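Local coordinates for lipoprotein (Klebsiella pneumoniae subsp. pneumoniae, PDB 4HWM), which is a YedD-family lipoprotein of unknown function that folds as an eight-stranded antiparallel beta barrel, at residues 9-15 against 64-69. Residues are numbered along the deposited sequence; the frame is centred on the assembly and turned at random.
Sequences YEDVVKA and PGKLMN
The N-terminal arm of the chain packs on strand 60-70 of the antiparallel barrel, with Lys-66 set against Tyr-9 and Ala-15 hydrogen-bonded to Leu-67. The Lys-66 chain is extended beyond CG and passes over one face of the Tyr-9 ring. Its CE lies 4.0 Å from the ring centroid, a CH-pi contact. NZ makes a cation-pi contact 13° off the ring normal. Chi1 of -179° puts CG of Tyr-9 beside its own carbonyl carbon, and NZ of Lys-66 also gives a 2.9 Å hydrogen bond to Tyr-9 O. Val-12 N donates to the same oxygen from the opposite face of its plane, closing the 3-10 turn. The Val-12 side chain passes that of Lys-66 in the opposite direction, with CG1 4.2 Å from Lys-66 CD. At the ring edge, Tyr-9 OH lies 3.2 Å from Gly-65 CA.

Further along, Ala-15 N gives a nearly straight hydrogen bond of 2.8 Å to Leu-67 O, approaching from above the carbonyl plane. A water donates to Val-13 O and accepts from Asn-69 N. Lys-14 turns its amine to Asp-50 in a salt bridge. Lys-66 thus spends its ammonium on a carbonyl and a ring; no carboxylate of the two segments touches it. Residues 9-15 are held to the strand near both ends.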
loop_
_atom_site.group_PDB
_atom_site.type_symbol
_atom_site.label_atom_id
_atom_site.label_comp_id
_atom_site.label_asym_id
_atom_site.label_seq_id
_atom_site.Cartn_x
_atom_site.Cartn_y
_atom_site.Cartn_z
ATOM N N TYR A 9 5.204 8.483 -14.053
ATOM C CA TYR A 9 5.008 7.210 -13.358
ATOM C C TYR A 9 5.492 5.995 -14.121
ATOM O O TYR A 9 6.083 5.084 -13.532
ATOM C CB TYR A 9 3.530 7.042 -13.005
ATOM C CG TYR A 9 3.192 5.777 -12.269
ATOM C CD1 TYR A 9 3.543 5.622 -10.927
ATOM C CD2 TYR A 9 2.550 4.723 -12.913
ATOM C CE1 TYR A 9 3.233 4.454 -10.238
ATOM C CE2 TYR A 9 2.210 3.562 -12.240
ATOM C CZ TYR A 9 2.552 3.432 -10.885
ATOM O OH TYR A 9 2.224 2.298 -10.191
ATOM N N GLU A 10 5.274 5.991 -15.442
ATOM C CA GLU A 10 5.642 4.855 -16.295
ATOM C C GLU A 10 7.127 4.598 -16.296
ATOM O O GLU A 10 7.537 3.474 -16.559
ATOM C CB GLU A 10 5.197 5.105 -17.757
ATOM C CG GLU A 10 3.700 5.091 -17.949
ATOM C CD GLU A 10 3.033 6.427 -17.672
ATOM O OE1 GLU A 10 3.685 7.413 -17.183
ATOM O OE2 GLU A 10 1.826 6.499 -17.998
ATOM N N ASP A 11 7.908 5.640 -16.013
ATOM C CA ASP A 11 9.367 5.570 -16.077
ATOM C C ASP A 11 9.999 5.299 -14.724
ATOM O O ASP A 11 11.223 5.145 -14.634
ATOM C CB ASP A 11 9.928 6.872 -16.671
ATOM C CG ASP A 11 9.396 7.164 -18.078
ATOM O OD1 ASP A 11 9.185 6.213 -18.863
ATOM O OD2 ASP A 11 9.211 8.365 -18.421
ATOM N N VAL A 12 9.181 5.217 -13.674
ATOM C CA VAL A 12 9.683 4.946 -12.336
ATOM C C VAL A 12 10.194 3.537 -12.275
ATOM O O VAL A 12 9.532 2.600 -12.735
ATOM C CB VAL A 12 8.600 5.120 -11.240
ATOM C CG1 VAL A 12 9.059 4.466 -9.917
ATOM C CG2 VAL A 12 8.296 6.576 -11.056
ATOM N N VAL A 13 11.402 3.434 -11.697
ATOM C CA VAL A 13 12.111 2.182 -11.484
ATOM C C VAL A 13 11.553 1.466 -10.238
ATOM O O VAL A 13 11.708 1.926 -9.099
ATOM C CB VAL A 13 13.628 2.429 -11.331
ATOM C CG1 VAL A 13 14.372 1.116 -10.993
ATOM C CG2 VAL A 13 14.183 3.073 -12.613
ATOM N N LYS A 14 10.848 0.383 -10.501
ATOM C CA LYS A 14 10.111 -0.354 -9.455
ATOM C C LYS A 14 11.099 -1.169 -8.638
ATOM O O LYS A 14 11.815 -2.009 -9.191
ATOM C CB LYS A 14 9.117 -1.261 -10.114
ATOM C CG LYS A 14 8.280 -2.035 -9.157
ATOM C CD LYS A 14 7.153 -2.831 -9.865
ATOM C CE LYS A 14 7.607 -4.082 -10.583
ATOM N NZ LYS A 14 6.552 -4.721 -11.434
ATOM N N ALA A 15 11.142 -0.913 -7.329
ATOM C CA ALA A 15 12.086 -1.593 -6.430
ATOM C C ALA A 15 11.451 -2.880 -5.899
ATOM O O ALA A 15 10.330 -2.858 -5.397
ATOM C CB ALA A 15 12.466 -0.694 -5.259
ATOM N N PRO A 64 -3.253 1.844 -7.282
ATOM C CA PRO A 64 -2.029 1.088 -7.501
ATOM C C PRO A 64 -0.790 1.988 -7.342
ATOM O O PRO A 64 -0.866 3.207 -7.483
ATOM C CB PRO A 64 -2.195 0.568 -8.938
ATOM C CG PRO A 64 -3.738 0.503 -9.133
ATOM C CD PRO A 64 -4.182 1.765 -8.429
ATOM N N GLY A 65 0.366 1.383 -7.082
ATOM C CA GLY A 65 1.627 2.099 -7.005
ATOM C C GLY A 65 2.814 1.158 -7.179
ATOM O O GLY A 65 2.646 -0.009 -7.517
ATOM N N LYS A 66 3.987 1.710 -6.926
ATOM C CA LYS A 66 5.250 1.001 -7.054
ATOM C C LYS A 66 6.160 1.411 -5.935
ATOM O O LYS A 66 6.229 2.582 -5.622
ATOM C CB LYS A 66 5.998 1.415 -8.347
ATOM C CG LYS A 66 5.323 1.090 -9.606
ATOM C CD LYS A 66 6.059 1.688 -10.796
ATOM C CE LYS A 66 5.359 1.455 -12.096
ATOM N NZ LYS A 66 6.080 2.235 -13.179
ATOM N N LEU A 67 6.947 0.481 -5.401
ATOM C CA LEU A 67 8.013 0.860 -4.479
ATOM C C LEU A 67 9.157 1.514 -5.247
ATOM O O LEU A 67 9.444 1.144 -6.401
ATOM C CB LEU A 67 8.576 -0.350 -3.774
ATOM C CG LEU A 67 7.658 -1.123 -2.858
ATOM C CD1 LEU A 67 8.480 -2.285 -2.262
ATOM C CD2 LEU A 67 7.037 -0.246 -1.762
HETATM N N MSE A 68 9.790 2.481 -4.596
HETATM C CA MSE A 68 10.982 3.143 -5.114
HETATM C C MSE A 68 11.981 3.191 -3.982
HETATM O O MSE A 68 11.638 3.408 -2.817
HETATM C CB MSE A 68 10.624 4.550 -5.583
HETATM C CG MSE A 68 11.783 5.363 -6.142
HETATM SE SE MSE A 68 11.199 7.155 -6.606
HETATM C CE MSE A 68 11.026 7.843 -4.767
ATOM N N ASN A 69 13.247 2.961 -4.338
ATOM C CA ASN A 69 14.356 3.122 -3.423
ATOM C C ASN A 69 15.002 4.470 -3.773
ATOM O O ASN A 69 15.407 4.685 -4.918
ATOM C CB ASN A 69 15.335 1.959 -3.611
ATOM C CG ASN A 69 16.228 1.721 -2.410
ATOM O OD1 ASN A 69 15.890 2.032 -1.269
ATOM N ND2 ASN A 69 17.378 1.126 -2.668
HETATM O O HOH W 1 13.854 2.287 -7.066
#